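Local coordinates for protein putative surface-anchored fimbrial subunit (PDB 3HR6) that probably forms the shaft of the surface pili of Corynebacterium diphtheriae, as tandem Ig-like modules strengthened by isopeptide and disulfide bonds, at residues 149-154 against 167-172; 195-200 against 256-261. All blocks are in the same frame, centred on the assembly; numbering follows the deposited sequence.

Contact 1: residues 149-154 against 167-172; sequences KTAVDP and VKYRVA. With CA (calcium ion), chain B.
Lys149 lays the end of its side chain over one face of the Tyr169 ring, while Val167 CG2 covers the opposite face toward its rim. The lysine leaves the strand with CG anti to the backbone N (chi1 -176°) and stays extended, which carries Lys149 CE to 3.5 Å from Tyr169 CD1. Lys149 NZ lies 4.0 Å from the centroid of the Tyr169 ring, almost on its normal. This nitrogen is joined covalently to Asn271 CG, so what faces the ring is the nitrogen of an isopeptide amide rather than a free ammonium group, and it is also hydrogen-bonded to Asp191. Thr150 O meets the ring at its edge, in plane, and Ala151 CB packs obliquely against Tyr169 CE1 at 3.8 Å.

On the other side of the sheet Thr150 and Arg170 lie side by side, pointing the same way. Thr150 OG1, set between its own N and carbonyl carbon (chi1 57°), comes to 3.5 Å from Arg170 CB. A water ties the pair together: it contacts Thr150 OG1, donates to Arg170 O and accepts from Arg170 NH1 in the plane of the guanidinium. Pro154 slides past Lys168 in the opposite direction, with Pro154 CD 4.0 Å from Lys168 CB.

The backbones form an antiparallel hairpin with two hydrogen-bonded pairs, Thr150 with Arg170 and Val152 with Lys168; Thr150 N to Arg170 O measures 2.8 Å.

Just past the strand, both carboxylate oxygens of Asp153 bind calcium, with Asp153 OD2 at 2.7 Å from the ion, and Asp155, Gln158, Gly160 and Glu165 complete the protein ligands. The strand 148-152 is thus anchored by an isopeptide bond near one end and a metal at the other, consistent with a module built to withstand pulling.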
loop_
_atom_site.group_PDB
_atom_site.type_symbol
_atom_site.label_atom_id
_atom_site.label_comp_id
_atom_site.label_asym_id
_atom_site.label_seq_id
_atom_site.Cartn_x
_atom_site.Cartn_y
_atom_site.Cartn_z
ATOM N N LYS A 149 5.939 4.498 1.822
ATOM C CA LYS A 149 4.813 5.399 1.787
ATOM C C LYS A 149 4.884 6.381 2.939
ATOM O O LYS A 149 5.024 5.996 4.096
ATOM C CB LYS A 149 3.494 4.634 1.790
ATOM C CG LYS A 149 2.292 5.549 1.659
ATOM C CD LYS A 149 1.004 4.836 1.532
ATOM C CE LYS A 149 -0.169 5.830 1.525
ATOM N NZ LYS A 149 -1.430 5.288 0.970
ATOM N N THR A 150 4.726 7.650 2.632
ATOM C CA THR A 150 4.597 8.711 3.608
ATOM C C THR A 150 3.395 9.597 3.324
ATOM O O THR A 150 2.843 9.594 2.223
ATOM C CB THR A 150 5.854 9.543 3.644
ATOM O OG1 THR A 150 6.153 10.085 2.329
ATOM C CG2 THR A 150 7.025 8.727 4.230
ATOM N N ALA A 151 3.033 10.381 4.321
ATOM C CA ALA A 151 1.972 11.393 4.222
ATOM C C ALA A 151 2.599 12.755 4.430
ATOM O O ALA A 151 3.561 12.906 5.173
ATOM C CB ALA A 151 0.883 11.168 5.250
ATOM N N VAL A 152 2.074 13.732 3.692
ATOM C CA VAL A 152 2.551 15.095 3.687
ATOM C C VAL A 152 1.309 15.995 3.825
ATOM O O VAL A 152 0.265 15.675 3.301
ATOM C CB VAL A 152 3.267 15.382 2.356
ATOM C CG1 VAL A 152 3.576 16.835 2.201
ATOM C CG2 VAL A 152 4.552 14.503 2.297
ATOM N N ASP A 153 1.421 17.085 4.580
ATOM C CA ASP A 153 0.363 18.093 4.606
ATOM C C ASP A 153 0.590 18.999 3.377
ATOM O O ASP A 153 1.609 19.732 3.274
ATOM C CB ASP A 153 0.435 18.934 5.877
ATOM C CG ASP A 153 -0.674 19.952 5.954
ATOM O OD1 ASP A 153 -1.562 19.929 5.065
ATOM O OD2 ASP A 153 -0.668 20.750 6.925
ATOM N N PRO A 154 -0.343 18.969 2.414
ATOM C CA PRO A 154 -0.116 19.745 1.177
ATOM C C PRO A 154 -0.418 21.227 1.295
ATOM O O PRO A 154 -0.129 22.000 0.351
ATOM C CB PRO A 154 -1.106 19.109 0.189
ATOM C CG PRO A 154 -2.151 18.586 1.008
ATOM C CD PRO A 154 -1.529 18.134 2.297
ATOM N N VAL A 167 -5.159 15.493 2.228
ATOM C CA VAL A 167 -3.939 14.780 2.553
ATOM C C VAL A 167 -3.173 14.596 1.267
ATOM O O VAL A 167 -3.755 14.554 0.180
ATOM C CB VAL A 167 -4.233 13.425 3.245
ATOM C CG1 VAL A 167 -5.110 12.438 2.345
ATOM C CG2 VAL A 167 -2.917 12.734 3.757
ATOM N N LYS A 168 -1.871 14.446 1.400
ATOM C CA LYS A 168 -1.008 14.070 0.287
ATOM C C LYS A 168 -0.222 12.837 0.695
ATOM O O LYS A 168 0.234 12.728 1.823
ATOM C CB LYS A 168 -0.061 15.208 -0.041
ATOM C CG LYS A 168 0.922 14.934 -1.176
ATOM C CD LYS A 168 1.538 16.240 -1.629
ATOM C CE LYS A 168 2.683 16.058 -2.512
ATOM N NZ LYS A 168 3.279 17.381 -2.872
ATOM N N TYR A 169 -0.125 11.880 -0.212
ATOM C CA TYR A 169 0.698 10.701 -0.020
ATOM C C TYR A 169 1.788 10.630 -1.049
ATOM O O TYR A 169 1.640 11.090 -2.162
ATOM C CB TYR A 169 -0.125 9.448 -0.088
ATOM C CG TYR A 169 -1.085 9.265 1.026
ATOM C CD1 TYR A 169 -0.647 9.168 2.337
ATOM C CD2 TYR A 169 -2.431 9.202 0.789
ATOM C CE1 TYR A 169 -1.585 8.992 3.394
ATOM C CE2 TYR A 169 -3.340 9.011 1.790
ATOM C CZ TYR A 169 -2.904 8.929 3.095
ATOM O OH TYR A 169 -3.901 8.771 4.031
ATOM N N ARG A 170 2.891 10.039 -0.647
ATOM C CA ARG A 170 4.076 9.851 -1.471
ATOM C C ARG A 170 4.488 8.397 -1.307
ATOM O O ARG A 170 4.661 7.905 -0.185
ATOM C CB ARG A 170 5.195 10.759 -1.014
ATOM C CG ARG A 170 6.456 10.603 -1.775
ATOM C CD ARG A 170 7.537 11.394 -1.122
ATOM N NE ARG A 170 8.715 11.516 -1.957
ATOM C CZ ARG A 170 9.741 10.677 -1.974
ATOM N NH1 ARG A 170 9.767 9.608 -1.182
ATOM N NH2 ARG A 170 10.780 10.925 -2.797
ATOM N N VAL A 171 4.599 7.708 -2.433
ATOM C CA VAL A 171 4.974 6.311 -2.490
ATOM C C VAL A 171 6.235 6.165 -3.326
ATOM O O VAL A 171 6.238 6.427 -4.564
ATOM C CB VAL A 171 3.868 5.413 -3.111
ATOM C CG1 VAL A 171 4.362 3.910 -3.183
ATOM C CG2 VAL A 171 2.579 5.521 -2.329
ATOM N N ALA A 172 7.326 5.794 -2.678
ATOM C CA ALA A 172 8.627 5.664 -3.327
ATOM C C ALA A 172 8.987 4.175 -3.504
ATOM O O ALA A 172 9.136 3.485 -2.499
ATOM C CB ALA A 172 9.663 6.334 -2.534
HETATM CA CA CA B . -3.137 21.421 6.201
HETATM O O HOH W 1 7.701 8.352 0.672
HETATM O O HOH W 2 -4.230 20.430 4.018
HETATM O O HOH W 3 -4.283 23.677 5.556
#

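Contact 2: residues 195-200 against 256-261; sequences AELGKP and FEAPVT
The loop 195-200 runs roughly antiparallel to the end of the strand 251-259 and the residues after it, held by two backbone hydrogen bonds on either side of a single bridge between Leu197 and Val260. Thr261 N donates to Glu196 O at 2.8 Å, nearly along the C=O axis and close to straight (168° at the hydrogen). Gly198 N reaches Pro259 O at 2.9 Å in the plane of that carbonyl, and Leu197 CA adds a C-H...O contact to the same oxygen.

Leu197 supplies the main apolar grip. Its CG stands anti to the carbonyl carbon (chi1 -54°), which turns Leu197 CD2 back to the strand, 3.7 Å from Val260 CG2; the two side chains meet at a slant. Gly198 brings its bare backbone close to two side chains: Pro259 CG lies 3.9 Å from Gly198 CA, and Thr261 CG2 rests 3.6 Å from Gly198 N. Pro259 CD in turn comes to 3.3 Å from Lys199 O. Further along, Pro200 CA makes a C-H...O contact of 3.1 Å with Glu257 O, while Pro200 CB approaches Phe256 CD1 more loosely.

Next to the carbonyl of Glu196, a water donates to Ala195 O and lies close to Thr261 OG1, adding a solvent link at the outer end of the contact.

The polar balance is uneven. Pro259 O and Glu196 O are well served by amide donors, yet Gly198 O is buried with no polar partner in the model and faces the methyl of Ala258 at 3.6 Å. The irregular loop is thus pinned against the end of strand 251-259 by two directed backbone bonds that flank Leu197, whose side chain packs on Val260 between them, while Pro200 adds looser contacts along the strand.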
loop_
_atom_site.group_PDB
_atom_site.type_symbol
_atom_site.label_atom_id
_atom_site.label_comp_id
_atom_site.label_asym_id
_atom_site.label_seq_id
_atom_site.Cartn_x
_atom_site.Cartn_y
_atom_site.Cartn_z
ATOM N N ALA A 195 -11.314 4.415 3.118
ATOM C CA ALA A 195 -12.648 4.880 2.790
ATOM C C ALA A 195 -12.960 6.295 3.175
ATOM O O ALA A 195 -13.853 6.873 2.610
ATOM C CB ALA A 195 -13.709 3.968 3.400
ATOM N N GLU A 196 -12.220 6.867 4.117
ATOM C CA GLU A 196 -12.458 8.204 4.558
ATOM C C GLU A 196 -11.974 9.271 3.555
ATOM O O GLU A 196 -12.183 10.468 3.781
ATOM C CB GLU A 196 -11.814 8.392 5.913
ATOM C CG GLU A 196 -12.425 7.439 6.956
ATOM C CD GLU A 196 -11.691 6.097 7.119
ATOM O OE1 GLU A 196 -10.698 5.859 6.448
ATOM O OE2 GLU A 196 -12.099 5.237 7.968
ATOM N N LEU A 197 -11.281 8.832 2.513
ATOM C CA LEU A 197 -10.810 9.757 1.479
ATOM C C LEU A 197 -11.681 9.760 0.263
ATOM O O LEU A 197 -12.156 8.695 -0.207
ATOM C CB LEU A 197 -9.387 9.411 1.037
ATOM C CG LEU A 197 -8.365 9.327 2.175
ATOM C CD1 LEU A 197 -6.926 9.106 1.620
ATOM C CD2 LEU A 197 -8.410 10.647 2.945
ATOM N N GLY A 198 -11.840 10.946 -0.287
ATOM C CA GLY A 198 -12.504 11.108 -1.577
ATOM C C GLY A 198 -11.559 10.761 -2.714
ATOM O O GLY A 198 -10.459 10.307 -2.505
ATOM N N LYS A 199 -11.996 10.996 -3.946
ATOM C CA LYS A 199 -11.175 10.642 -5.069
ATOM C C LYS A 199 -9.997 11.612 -5.188
ATOM O O LYS A 199 -10.125 12.776 -4.863
ATOM C CB LYS A 199 -12.008 10.610 -6.346
ATOM C CG LYS A 199 -12.939 9.389 -6.376
ATOM C CD LYS A 199 -13.623 9.237 -7.682
ATOM C CE LYS A 199 -14.728 8.213 -7.593
ATOM N NZ LYS A 199 -15.894 8.754 -6.869
ATOM N N PRO A 200 -8.859 11.110 -5.643
ATOM C CA PRO A 200 -7.648 11.910 -5.825
ATOM C C PRO A 200 -7.858 12.976 -6.859
ATOM O O PRO A 200 -8.506 12.715 -7.892
ATOM C CB PRO A 200 -6.641 10.902 -6.361
ATOM C CG PRO A 200 -7.282 9.530 -6.142
ATOM C CD PRO A 200 -8.714 9.772 -6.238
ATOM N N PHE A 256 0.162 11.888 -4.696
ATOM C CA PHE A 256 -1.189 12.346 -4.949
ATOM C C PHE A 256 -1.808 12.978 -3.715
ATOM O O PHE A 256 -1.375 12.730 -2.588
ATOM C CB PHE A 256 -2.045 11.173 -5.464
ATOM C CG PHE A 256 -2.265 10.071 -4.471
ATOM C CD1 PHE A 256 -3.405 10.006 -3.699
ATOM C CD2 PHE A 256 -1.305 9.049 -4.328
ATOM C CE1 PHE A 256 -3.579 8.947 -2.786
ATOM C CE2 PHE A 256 -1.474 8.008 -3.404
ATOM C CZ PHE A 256 -2.623 7.950 -2.666
ATOM N N GLU A 257 -2.835 13.780 -3.978
ATOM C CA GLU A 257 -3.645 14.374 -2.933
ATOM C C GLU A 257 -5.070 13.796 -2.989
ATOM O O GLU A 257 -5.558 13.407 -4.049
ATOM C CB GLU A 257 -3.707 15.885 -3.057
ATOM C CG GLU A 257 -2.406 16.586 -2.832
ATOM C CD GLU A 257 -2.559 18.101 -2.732
ATOM O OE1 GLU A 257 -3.659 18.569 -2.371
ATOM O OE2 GLU A 257 -1.579 18.822 -3.009
ATOM N N ALA A 258 -5.700 13.723 -1.825
ATOM C CA ALA A 258 -7.122 13.395 -1.772
ATOM C C ALA A 258 -7.784 14.098 -0.606
ATOM O O ALA A 258 -7.131 14.357 0.401
ATOM C CB ALA A 258 -7.304 11.901 -1.639
ATOM N N PRO A 259 -9.090 14.373 -0.736
ATOM C CA PRO A 259 -9.790 15.027 0.371
ATOM C C PRO A 259 -10.085 14.091 1.543
ATOM O O PRO A 259 -10.519 12.947 1.371
ATOM C CB PRO A 259 -11.056 15.569 -0.281
ATOM C CG PRO A 259 -11.265 14.831 -1.461
ATOM C CD PRO A 259 -9.902 14.347 -1.950
ATOM N N VAL A 260 -9.815 14.571 2.739
ATOM C CA VAL A 260 -10.204 13.817 3.931
ATOM C C VAL A 260 -11.666 14.172 4.186
ATOM O O VAL A 260 -11.942 15.284 4.602
ATOM C CB VAL A 260 -9.300 14.131 5.153
ATOM C CG1 VAL A 260 -9.725 13.338 6.355
ATOM C CG2 VAL A 260 -7.823 13.812 4.860
ATOM N N THR A 261 -12.593 13.237 4.004
ATOM C CA THR A 261 -14.010 13.600 3.981
ATOM C C THR A 261 -14.741 13.253 5.250
ATOM O O THR A 261 -15.820 13.809 5.506
ATOM C CB THR A 261 -14.799 12.978 2.811
ATOM O OG1 THR A 261 -15.022 11.581 3.056
ATOM C CG2 THR A 261 -14.049 13.124 1.511
HETATM O O HOH W 4 -14.639 9.534 1.704
#

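Overall arrangement
Both contacts belong to the calcium-bearing middle part of the pilin and reach one antiparallel sheet, in which strands 166-174 and 251-259 are neighbours. Their centres lie 12 Å apart. Tyr169 N to Phe256 O (2.8 Å) and Val167 O to Ala258 N (2.9 Å) are probable hydrogen bonds joining them, and Pro154 CB packs at 3.2 Å from Glu257 OE2. Contact 1 pairs an edge strand with its neighbour and includes a calcium ligand; contact 2 fastens a loop to the next strand over, with the side chain of Val260 about 9 Å from the ion. Leu197 bridges the two by packing on the sheet side that carries Val167 and Tyr169.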